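PDB 3LIC: sensor protein from Shewanella oneidensis, which is a putative transmembrane histidine kinase whose extracellular PDC-fold region probably senses an outside signal and relays it to the kinase inside the cell. Local coordinates for residues S21-R24 against L25-L29; L104-A108 against D109-Y113; V260-H263 against E264-S268; I193-D197 against K198-L202. One frame throughout, in Å; residues are numbered along the deposited sequence.

Contact 1 (S21-R24 against L25-L29); sequences SASR and LQFLL
Phe27 leans back along its helix against the carbonyl oxygen of Ser23, one turn earlier. Its CB stands 3.9 Å from Ser23 O, and CG keeps almost the same spacing. The closest approach belongs to the next atom of the ring, Phe27 CD2, which comes to 3.3 Å from Ser23 O. Beyond it, Phe27 CE2 leaves the carbonyl again and reaches the serine side chain only loosely, 4.3 Å from Ser23 OG. The ring takes this course because CG lies beside the backbone N and anti to the carbonyl carbon (chi1 -71°), which tips it toward the preceding turn. Ser23 O is also the acceptor for Phe27 N, at 3.1 Å, with a nearly straight N-H...O angle of 167°.

The same i to i+4 bond recurs on both sides of it, from Leu25 N to Ser21 O, from Gln26 N to Ala22 O (2.9 Å) and from Leu28 N to Arg24 O. Gln26 has its CB 3.4 Å from Ala22 O, while the rest of the side chain runs out extended and its NE2 is hydrogen-bonded to Glu30 OE2. On the buried side, Leu25 CB rests 3.5 Å from Ser21 O before its branches turn to Leu176 and Val256, and Ser21 OG is hydrogen-bonded to Leu176 O. Leu28 packs on Leu172 and Leu167. These turns are regular alpha-helix, with Ser21, Leu25, Leu28 and Leu29 buried and Phe27 exposed, as expected for the middle of the long N-terminal helix that lies along PDC-type sensor regions.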
loop_
_atom_site.group_PDB
_atom_site.type_symbol
_atom_site.label_atom_id
_atom_site.label_comp_id
_atom_site.label_asym_id
_atom_site.label_seq_id
_atom_site.Cartn_x
_atom_site.Cartn_y
_atom_site.Cartn_z
ATOM N N SER A 21 -5.804 -0.074 14.486
ATOM C CA SER A 21 -5.239 -0.528 13.234
ATOM C C SER A 21 -5.245 0.517 12.111
ATOM O O SER A 21 -4.312 0.539 11.299
ATOM C CB SER A 21 -5.982 -1.747 12.761
ATOM O OG SER A 21 -5.431 -2.820 13.458
ATOM N N ALA A 22 -6.284 1.348 12.043
ATOM C CA ALA A 22 -6.293 2.446 11.062
ATOM C C ALA A 22 -5.146 3.387 11.430
ATOM O O ALA A 22 -4.534 4.042 10.615
ATOM C CB ALA A 22 -7.686 3.233 11.095
ATOM N N SER A 23 -4.907 3.484 12.707
ATOM C CA SER A 23 -3.876 4.314 13.236
ATOM C C SER A 23 -2.463 3.857 12.859
ATOM O O SER A 23 -1.627 4.664 12.449
ATOM C CB SER A 23 -3.988 4.243 14.763
ATOM O OG SER A 23 -3.778 5.483 15.302
ATOM N N ARG A 24 -2.165 2.605 13.125
ATOM C CA ARG A 24 -0.914 1.974 12.710
ATOM C C ARG A 24 -0.697 2.212 11.225
ATOM O O ARG A 24 0.385 2.571 10.776
ATOM C CB ARG A 24 -0.979 0.458 12.957
ATOM C CG ARG A 24 -1.428 0.102 14.398
ATOM C CD ARG A 24 -1.026 -1.302 14.897
ATOM N NE ARG A 24 -1.249 -1.300 16.333
ATOM C CZ ARG A 24 -2.255 -1.893 16.969
ATOM N NH1 ARG A 24 -3.125 -2.647 16.316
ATOM N NH2 ARG A 24 -2.352 -1.746 18.281
ATOM N N LEU A 25 -1.754 1.982 10.449
ATOM C CA LEU A 25 -1.642 2.067 9.021
ATOM C C LEU A 25 -1.359 3.529 8.674
ATOM O O LEU A 25 -0.531 3.782 7.842
ATOM C CB LEU A 25 -2.886 1.518 8.278
ATOM C CG LEU A 25 -2.951 1.789 6.757
ATOM C CD1 LEU A 25 -1.897 1.110 5.952
ATOM C CD2 LEU A 25 -4.334 1.429 6.211
ATOM N N GLN A 26 -2.015 4.491 9.333
ATOM C CA GLN A 26 -1.718 5.901 9.078
ATOM C C GLN A 26 -0.243 6.299 9.262
ATOM O O GLN A 26 0.349 6.967 8.403
ATOM C CB GLN A 26 -2.565 6.796 10.006
ATOM C CG GLN A 26 -2.488 8.318 9.668
ATOM C CD GLN A 26 -3.019 9.180 10.809
ATOM O OE1 GLN A 26 -3.708 8.696 11.713
ATOM N NE2 GLN A 26 -2.676 10.460 10.785
ATOM N N PHE A 27 0.337 5.917 10.408
ATOM C CA PHE A 27 1.712 6.237 10.657
ATOM C C PHE A 27 2.670 5.512 9.645
ATOM O O PHE A 27 3.647 6.091 9.224
ATOM C CB PHE A 27 2.050 6.055 12.162
ATOM C CG PHE A 27 1.411 7.132 13.027
ATOM C CD1 PHE A 27 1.893 8.453 12.997
ATOM C CD2 PHE A 27 0.346 6.840 13.858
ATOM C CE1 PHE A 27 1.294 9.450 13.760
ATOM C CE2 PHE A 27 -0.256 7.827 14.605
ATOM C CZ PHE A 27 0.217 9.141 14.545
ATOM N N LEU A 28 2.332 4.295 9.211
ATOM C CA LEU A 28 3.107 3.556 8.247
ATOM C C LEU A 28 3.120 4.280 6.902
ATOM O O LEU A 28 4.172 4.416 6.280
ATOM C CB LEU A 28 2.488 2.174 8.062
ATOM C CG LEU A 28 3.136 1.279 6.975
ATOM C CD1 LEU A 28 4.648 1.088 7.244
ATOM C CD2 LEU A 28 2.457 -0.058 6.879
ATOM N N LEU A 29 1.954 4.768 6.464
ATOM C CA LEU A 29 1.814 5.359 5.128
ATOM C C LEU A 29 2.408 6.758 5.136
ATOM O O LEU A 29 3.071 7.178 4.190
ATOM C CB LEU A 29 0.312 5.391 4.727
ATOM C CG LEU A 29 -0.435 4.042 4.528
ATOM C CD1 LEU A 29 -1.942 4.277 4.257
ATOM C CD2 LEU A 29 0.153 3.233 3.384
#

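Contact 2 (L104-A108 against D109-Y113); sequences LDIGA and DGYDY
Leu104, next to last in strand 101-105, lays its CD1 methyl against the backbone of Gly110, 3.8 Å from Gly110 CA. Asp105 follows as N-cap. Its OD1 accepts from Gly107 N at 3.0 Å, an Asx turn in which the donor approaches from above the carboxylate plane, and Ser91 N shares the same oxygen. The backbone oxygen Asp105 O is gripped twice, by Ala108 N and by Asp109 N, the latter 2.9 Å from Asp105 O.

The carbonyl of Ile106 also takes two donors: Gly110 N sits well above the carbonyl plane, whereas Tyr111 N, at 2.8 Å from Ile106 O, is tilted from it by only 18°. The Ile106 CG2 methyl, anti to the backbone N, covers one face of the Tyr111 ring in a CH-pi contact, 3.8 Å from the ring centroid and 14° off the normal. Gly107 then brings its CA to the edge of the Tyr113 ring, 3.8 Å from Tyr113 CE2, where a side chain would be tightly placed.

Both tyrosines are fixed at their far ends, Tyr111 OH by Asp138 OD1 and Trp120 NE1, Tyr113 OH by the backbone atoms Phe79 O and Phe90 N. A 1,2-ethanediol, probably from the crystallisation liquor, lies about 4 Å from the Tyr111 side chain, on which Trp118 is stacked. The arrangement is an Asx-capped helical turn leading from edge strand 101-105 into an aromatic loop of the first PDC sensor domain, which may line a pocket.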
loop_
_atom_site.group_PDB
_atom_site.type_symbol
_atom_site.label_atom_id
_atom_site.label_comp_id
_atom_site.label_asym_id
_atom_site.label_seq_id
_atom_site.Cartn_x
_atom_site.Cartn_y
_atom_site.Cartn_z
ATOM N N LEU A 104 18.411 -4.586 -8.703
ATOM C CA LEU A 104 18.437 -4.667 -10.151
ATOM C C LEU A 104 18.157 -3.300 -10.695
ATOM O O LEU A 104 17.478 -2.488 -10.035
ATOM C CB LEU A 104 17.422 -5.672 -10.741
ATOM C CG LEU A 104 15.925 -5.385 -10.663
ATOM C CD1 LEU A 104 15.113 -6.156 -11.751
ATOM C CD2 LEU A 104 15.515 -5.798 -9.285
ATOM N N ASP A 105 18.696 -3.047 -11.869
ATOM C CA ASP A 105 18.268 -1.955 -12.650
ATOM C C ASP A 105 16.982 -2.385 -13.380
ATOM O O ASP A 105 17.024 -3.181 -14.343
ATOM C CB ASP A 105 19.373 -1.551 -13.637
ATOM C CG ASP A 105 18.941 -0.444 -14.523
ATOM O OD1 ASP A 105 17.788 0.017 -14.393
ATOM O OD2 ASP A 105 19.722 -0.022 -15.381
ATOM N N ILE A 106 15.827 -1.883 -12.918
ATOM C CA ILE A 106 14.566 -2.319 -13.509
ATOM C C ILE A 106 14.542 -2.018 -15.034
ATOM O O ILE A 106 13.963 -2.729 -15.807
ATOM C CB ILE A 106 13.400 -1.635 -12.766
ATOM C CG1 ILE A 106 13.280 -2.178 -11.343
ATOM C CG2 ILE A 106 12.069 -1.818 -13.440
ATOM C CD1 ILE A 106 12.051 -1.544 -10.586
ATOM N N GLY A 107 15.214 -0.970 -15.475
ATOM C CA GLY A 107 15.085 -0.572 -16.863
ATOM C C GLY A 107 15.956 -1.466 -17.776
ATOM O O GLY A 107 15.815 -1.418 -18.978
ATOM N N ALA A 108 16.849 -2.277 -17.206
ATOM C CA ALA A 108 17.732 -3.168 -17.975
ATOM C C ALA A 108 17.239 -4.596 -17.813
ATOM O O ALA A 108 17.187 -5.362 -18.794
ATOM C CB ALA A 108 19.241 -3.044 -17.483
ATOM N N ASP A 109 16.872 -4.966 -16.593
ATOM C CA ASP A 109 16.622 -6.363 -16.301
ATOM C C ASP A 109 15.269 -6.634 -15.710
ATOM O O ASP A 109 15.031 -7.771 -15.273
ATOM C CB ASP A 109 17.695 -6.927 -15.355
ATOM C CG ASP A 109 19.115 -6.687 -15.904
ATOM O OD1 ASP A 109 19.329 -6.677 -17.145
ATOM O OD2 ASP A 109 20.014 -6.453 -15.114
ATOM N N GLY A 110 14.402 -5.609 -15.658
ATOM C CA GLY A 110 13.159 -5.816 -14.949
ATOM C C GLY A 110 11.966 -5.614 -15.878
ATOM O O GLY A 110 11.210 -6.560 -16.170
ATOM N N TYR A 111 11.748 -4.376 -16.301
ATOM C CA TYR A 111 10.640 -4.139 -17.197
ATOM C C TYR A 111 10.676 -2.711 -17.653
ATOM O O TYR A 111 11.417 -1.882 -17.107
ATOM C CB TYR A 111 9.286 -4.522 -16.580
ATOM C CG TYR A 111 8.979 -3.915 -15.208
ATOM C CD1 TYR A 111 8.712 -2.528 -15.052
ATOM C CD2 TYR A 111 8.936 -4.712 -14.072
ATOM C CE1 TYR A 111 8.407 -1.971 -13.789
ATOM C CE2 TYR A 111 8.585 -4.165 -12.818
ATOM C CZ TYR A 111 8.346 -2.794 -12.683
ATOM O OH TYR A 111 8.007 -2.277 -11.423
ATOM N N ASP A 112 9.941 -2.440 -18.713
ATOM C CA ASP A 112 9.898 -1.085 -19.247
ATOM C C ASP A 112 8.887 -0.327 -18.419
ATOM O O ASP A 112 7.666 -0.398 -18.678
ATOM C CB ASP A 112 9.487 -1.124 -20.706
ATOM C CG ASP A 112 9.353 0.242 -21.292
ATOM O OD1 ASP A 112 9.615 1.253 -20.606
ATOM O OD2 ASP A 112 8.998 0.321 -22.455
ATOM N N TYR A 113 9.394 0.374 -17.398
ATOM C CA TYR A 113 8.524 0.996 -16.407
ATOM C C TYR A 113 7.678 2.096 -17.055
ATOM O O TYR A 113 6.690 2.538 -16.478
ATOM C CB TYR A 113 9.333 1.487 -15.176
ATOM C CG TYR A 113 10.547 2.300 -15.543
ATOM C CD1 TYR A 113 10.434 3.679 -15.728
ATOM C CD2 TYR A 113 11.810 1.707 -15.689
ATOM C CE1 TYR A 113 11.475 4.422 -16.063
ATOM C CE2 TYR A 113 12.878 2.471 -16.047
ATOM C CZ TYR A 113 12.711 3.818 -16.240
ATOM O OH TYR A 113 13.773 4.650 -16.557
#

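Contact 3 (V260-H263 against E264-S268); sequences VPKH and ELFAS
Val260 and Leu265 meet at about a right angle, branch point against branch point: Leu265 CG lies 3.5 Å from Val260 CB, and both leucine methyls close round the same valine. Glu264 comes to Val260 from another direction. Its CG is anti to the backbone N (chi1 159°) and the chain stays extended, which carries the carboxylate back beyond the start of the helix until Glu264 CD is 3.5 Å from Val260 CG1. Glu264 OE1 also touches the proline ring, 3.7 Å from Pro261 CD. Elsewhere on the turn, Lys262 CG abuts the ring of Phe266, 3.3 Å from Phe266 CE1, while the backbone oxygen of Lys262 lies near the plane of that ring, at its edge.

The backbone underneath is a strand that passes straight into a helix, with Pro261 as N-cap between strand 255-261 and helix 262-268, the last modelled helix of this PDC-fold region. Leu265 N bonds to Pro261 O at 3.0 Å, and Phe266 N to Lys262 O at 2.9 Å with an N-H...O angle of 175°. Ala267 N repeats the pattern on His263 O. Were Leu265 replaced by an alanine, Val260 would probably lose the branched group across it, leaving a gap facing Leu14 and Leu243.

Further out, Arg182 forms a salt bridge with Glu264 OE2 and touches Val260 as well, so the carboxylate is paired with Arg182 while its carbon rests on Val260 CG1. Phe266 meets Tyr3, Ile6 and Leu10 of helix 2-46, whereas Leu14 of that helix covers both Val260 and Leu265.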
loop_
_atom_site.group_PDB
_atom_site.type_symbol
_atom_site.label_atom_id
_atom_site.label_comp_id
_atom_site.label_asym_id
_atom_site.label_seq_id
_atom_site.Cartn_x
_atom_site.Cartn_y
_atom_site.Cartn_z
ATOM N N VAL A 260 -14.684 -10.438 12.163
ATOM C CA VAL A 260 -14.451 -11.779 12.714
ATOM C C VAL A 260 -15.759 -12.577 12.600
ATOM O O VAL A 260 -16.847 -12.021 12.753
ATOM C CB VAL A 260 -13.999 -11.686 14.189
ATOM C CG1 VAL A 260 -13.605 -13.080 14.783
ATOM C CG2 VAL A 260 -12.870 -10.658 14.347
ATOM N N PRO A 261 -15.673 -13.868 12.264
ATOM C CA PRO A 261 -16.976 -14.578 12.163
ATOM C C PRO A 261 -17.740 -14.462 13.470
ATOM O O PRO A 261 -17.148 -14.499 14.543
ATOM C CB PRO A 261 -16.593 -16.021 11.900
ATOM C CG PRO A 261 -15.129 -15.893 11.198
ATOM C CD PRO A 261 -14.501 -14.693 11.864
ATOM N N LYS A 262 -19.050 -14.260 13.371
ATOM C CA LYS A 262 -19.876 -14.118 14.554
ATOM C C LYS A 262 -19.828 -15.329 15.519
ATOM O O LYS A 262 -19.798 -15.134 16.739
ATOM C CB LYS A 262 -21.338 -13.840 14.142
ATOM C CG LYS A 262 -22.181 -13.517 15.340
ATOM C CD LYS A 262 -23.556 -13.008 14.920
ATOM C CE LYS A 262 -24.503 -14.194 14.640
ATOM N NZ LYS A 262 -25.840 -13.803 14.059
ATOM N N HIS A 263 -19.868 -16.568 15.007
ATOM C CA HIS A 263 -19.839 -17.783 15.863
ATOM C C HIS A 263 -18.665 -17.723 16.820
ATOM O O HIS A 263 -18.769 -17.981 18.029
ATOM C CB HIS A 263 -19.790 -19.103 15.018
ATOM C CG HIS A 263 -18.652 -19.210 14.023
ATOM N ND1 HIS A 263 -17.357 -19.543 14.388
ATOM C CD2 HIS A 263 -18.646 -19.139 12.664
ATOM C CE1 HIS A 263 -16.597 -19.621 13.313
ATOM N NE2 HIS A 263 -17.351 -19.381 12.254
ATOM N N GLU A 264 -17.527 -17.378 16.226
ATOM C CA GLU A 264 -16.246 -17.286 16.911
ATOM C C GLU A 264 -16.247 -16.111 17.885
ATOM O O GLU A 264 -15.777 -16.245 19.008
ATOM C CB GLU A 264 -15.106 -17.122 15.879
ATOM C CG GLU A 264 -13.858 -16.540 16.477
ATOM C CD GLU A 264 -12.686 -16.353 15.473
ATOM O OE1 GLU A 264 -12.763 -16.799 14.291
ATOM O OE2 GLU A 264 -11.671 -15.782 15.924
ATOM N N LEU A 265 -16.769 -14.957 17.483
ATOM C CA LEU A 265 -16.780 -13.861 18.457
ATOM C C LEU A 265 -17.637 -14.241 19.687
ATOM O O LEU A 265 -17.189 -14.032 20.847
ATOM C CB LEU A 265 -17.240 -12.527 17.855
ATOM C CG LEU A 265 -16.265 -11.853 16.900
ATOM C CD1 LEU A 265 -16.949 -10.650 16.226
ATOM C CD2 LEU A 265 -15.010 -11.422 17.695
ATOM N N PHE A 266 -18.854 -14.777 19.434
ATOM C CA PHE A 266 -19.714 -15.269 20.551
ATOM C C PHE A 266 -19.051 -16.399 21.365
ATOM O O PHE A 266 -18.982 -16.321 22.577
ATOM C CB PHE A 266 -21.132 -15.645 20.081
ATOM C CG PHE A 266 -21.999 -14.443 19.790
ATOM C CD1 PHE A 266 -21.733 -13.616 18.705
ATOM C CD2 PHE A 266 -23.068 -14.105 20.631
ATOM C CE1 PHE A 266 -22.534 -12.475 18.428
ATOM C CE2 PHE A 266 -23.885 -12.947 20.349
ATOM C CZ PHE A 266 -23.608 -12.138 19.264
ATOM N N ALA A 267 -18.505 -17.422 20.708
ATOM C CA ALA A 267 -17.800 -18.475 21.481
ATOM C C ALA A 267 -16.780 -17.933 22.536
ATOM O O ALA A 267 -16.867 -18.362 23.700
ATOM C CB ALA A 267 -17.168 -19.518 20.574
ATOM N N SER A 268 -15.838 -17.025 22.170
ATOM C CA SER A 268 -14.864 -16.504 23.173
ATOM C C SER A 268 -15.565 -15.782 24.281
ATOM O O SER A 268 -15.552 -16.242 25.410
ATOM C CB SER A 268 -13.803 -15.529 22.633
ATOM O OG SER A 268 -13.252 -16.017 21.450
#

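Contact 4 (I193-D197 against K198-L202); sequences IFHSD and KEKVL
A short helix, 198-201, with Asp197 as its N-cap, folds back on the end of an edge strand, setting Lys198, Lys200 and Val201 against Phe194, His195 and Asp197. Lys200 lays its aliphatic chain across the imidazole: its CD stands over one face of the His195 ring in a CH-pi contact, 3.7 Å from the ring centroid and 20° off the normal. The same lysine passes Asp197 at about a right angle, Lys200 CG being 3.2 Å from Asp197 OD2, and then carries its NZ on to Gly208 O, to which it is hydrogen-bonded.

Lys198 bends at its second torsion (chi2 -44°), and this kink turns the chain back past Ser196 O to reach the strand. There Lys198 NZ makes a weak hydrogen bond of 3.4 Å to His195 O and lies 3.3 Å from Phe194 CE1, with a long, weak ion pair to Asp170 as well. Substituting a serine for Lys198 would probably cost Asp170 that ion pair and leave His195 O without this amine.

The first turn is loosely tied, since Lys200 N and Val201 N both bond Asp197 O weakly. Asp197 OD1 and Glu199 OE2 are 2.5 Å apart, close enough that one of these acids probably holds a proton. Val201 CG2 fills in against the backbone, 3.7 Å from His195 N.

The strand end carries a classic beta bulge, Ile193 and Phe194 both facing Val185 of strand 183-186. Phe194 also packs on Leu172 and Pro173 of helix 172-176, while Lys198 touches Leu145 of strand 145-153, so the turn lies between the two sheets.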
loop_
_atom_site.group_PDB
_atom_site.type_symbol
_atom_site.label_atom_id
_atom_site.label_comp_id
_atom_site.label_asym_id
_atom_site.label_seq_id
_atom_site.Cartn_x
_atom_site.Cartn_y
_atom_site.Cartn_z
ATOM N N ILE A 193 -7.174 -2.800 -1.202
ATOM C CA ILE A 193 -5.730 -2.705 -1.031
ATOM C C ILE A 193 -5.274 -4.030 -0.447
ATOM O O ILE A 193 -4.331 -4.604 -0.912
ATOM C CB ILE A 193 -5.383 -1.629 -0.019
ATOM C CG1 ILE A 193 -5.798 -0.222 -0.513
ATOM C CG2 ILE A 193 -3.912 -1.696 0.348
ATOM C CD1 ILE A 193 -4.903 0.345 -1.458
ATOM N N PHE A 194 -5.917 -4.487 0.610
ATOM C CA PHE A 194 -5.537 -5.732 1.283
ATOM C C PHE A 194 -6.752 -6.642 1.487
ATOM O O PHE A 194 -7.784 -6.170 1.946
ATOM C CB PHE A 194 -4.885 -5.517 2.683
ATOM C CG PHE A 194 -4.432 -6.825 3.303
ATOM C CD1 PHE A 194 -3.225 -7.398 2.932
ATOM C CD2 PHE A 194 -5.276 -7.560 4.105
ATOM C CE1 PHE A 194 -2.835 -8.618 3.401
ATOM C CE2 PHE A 194 -4.881 -8.802 4.576
ATOM C CZ PHE A 194 -3.642 -9.334 4.226
ATOM N N HIS A 195 -6.604 -7.925 1.130
ATOM C CA HIS A 195 -7.522 -9.036 1.437
ATOM C C HIS A 195 -6.636 -10.290 1.587
ATOM O O HIS A 195 -5.637 -10.471 0.839
ATOM C CB HIS A 195 -8.509 -9.282 0.274
ATOM C CG HIS A 195 -9.632 -10.216 0.613
ATOM N ND1 HIS A 195 -10.910 -9.773 0.918
ATOM C CD2 HIS A 195 -9.665 -11.565 0.755
ATOM C CE1 HIS A 195 -11.679 -10.811 1.223
ATOM N NE2 HIS A 195 -10.942 -11.904 1.146
ATOM N N SER A 196 -6.985 -11.162 2.527
ATOM C CA SER A 196 -6.355 -12.494 2.649
ATOM C C SER A 196 -6.156 -13.196 1.310
ATOM O O SER A 196 -5.085 -13.713 1.034
ATOM C CB SER A 196 -7.248 -13.411 3.487
ATOM O OG SER A 196 -6.880 -13.262 4.828
ATOM N N ASP A 197 -7.219 -13.267 0.516
ATOM C CA ASP A 197 -7.141 -13.865 -0.802
ATOM C C ASP A 197 -6.533 -12.915 -1.840
ATOM O O ASP A 197 -7.124 -11.877 -2.187
ATOM C CB ASP A 197 -8.530 -14.315 -1.255
ATOM C CG ASP A 197 -8.489 -15.049 -2.578
ATOM O OD1 ASP A 197 -7.422 -15.624 -2.910
ATOM O OD2 ASP A 197 -9.506 -15.041 -3.301
ATOM N N LYS A 198 -5.364 -13.301 -2.355
ATOM C CA LYS A 198 -4.598 -12.512 -3.321
ATOM C C LYS A 198 -5.235 -12.360 -4.705
ATOM O O LYS A 198 -5.061 -11.316 -5.362
ATOM C CB LYS A 198 -3.173 -13.065 -3.444
ATOM C CG LYS A 198 -2.402 -13.106 -2.107
ATOM C CD LYS A 198 -2.600 -11.778 -1.294
ATOM C CE LYS A 198 -2.460 -11.973 0.231
ATOM N NZ LYS A 198 -2.273 -10.683 0.893
ATOM N N GLU A 199 -5.979 -13.361 -5.175
ATOM C CA GLU A 199 -6.709 -13.122 -6.437
ATOM C C GLU A 199 -7.884 -12.150 -6.258
ATOM O O GLU A 199 -8.303 -11.517 -7.223
ATOM C CB GLU A 199 -7.123 -14.387 -7.212
ATOM C CG GLU A 199 -7.453 -15.616 -6.371
ATOM C CD GLU A 199 -6.186 -16.302 -5.869
ATOM O OE1 GLU A 199 -5.205 -16.361 -6.653
ATOM O OE2 GLU A 199 -6.156 -16.749 -4.691
ATOM N N LYS A 200 -8.396 -11.984 -5.042
ATOM C CA LYS A 200 -9.328 -10.883 -4.847
ATOM C C LYS A 200 -8.648 -9.485 -5.010
ATOM O O LYS A 200 -9.162 -8.616 -5.708
ATOM C CB LYS A 200 -10.124 -11.029 -3.538
ATOM C CG LYS A 200 -11.053 -12.271 -3.508
ATOM C CD LYS A 200 -11.789 -12.377 -2.197
ATOM C CE LYS A 200 -12.771 -13.554 -2.175
ATOM N NZ LYS A 200 -13.378 -13.737 -3.521
ATOM N N VAL A 201 -7.498 -9.269 -4.384
ATOM C CA VAL A 201 -6.811 -7.993 -4.528
ATOM C C VAL A 201 -6.574 -7.630 -5.983
ATOM O O VAL A 201 -6.624 -6.484 -6.377
ATOM C CB VAL A 201 -5.464 -8.050 -3.852
ATOM C CG1 VAL A 201 -4.728 -6.741 -4.026
ATOM C CG2 VAL A 201 -5.643 -8.396 -2.397
ATOM N N LEU A 202 -6.281 -8.620 -6.793
ATOM C CA LEU A 202 -5.968 -8.339 -8.157
ATOM C C LEU A 202 -7.181 -8.519 -9.080
ATOM O O LEU A 202 -7.002 -8.781 -10.268
ATOM C CB LEU A 202 -4.801 -9.233 -8.610
ATOM C CG LEU A 202 -3.376 -8.688 -8.656
ATOM C CD1 LEU A 202 -3.138 -7.573 -7.680
ATOM C CD2 LEU A 202 -2.477 -9.811 -8.401
#

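All four contacts are local and follow one another in series, so none nests within or crosses another. Contact 1 comes first, midway along helix 2-46, which runs beside both sheets. Contact 2 turns the chain out of edge strand 101-105 of the six-stranded sheet, on the opposite side of the chain's centre from contact 1. The chain then crosses to the five-stranded sheet, where contact 4 closes the turn after edge strand 192-194 and contact 3 ends strand 255-261 in the last modelled helix. Contacts 3 and 4 thus share a sheet, with centres about 23 Å apart, whereas those of contacts 2 and 3 are about 47 Å apart.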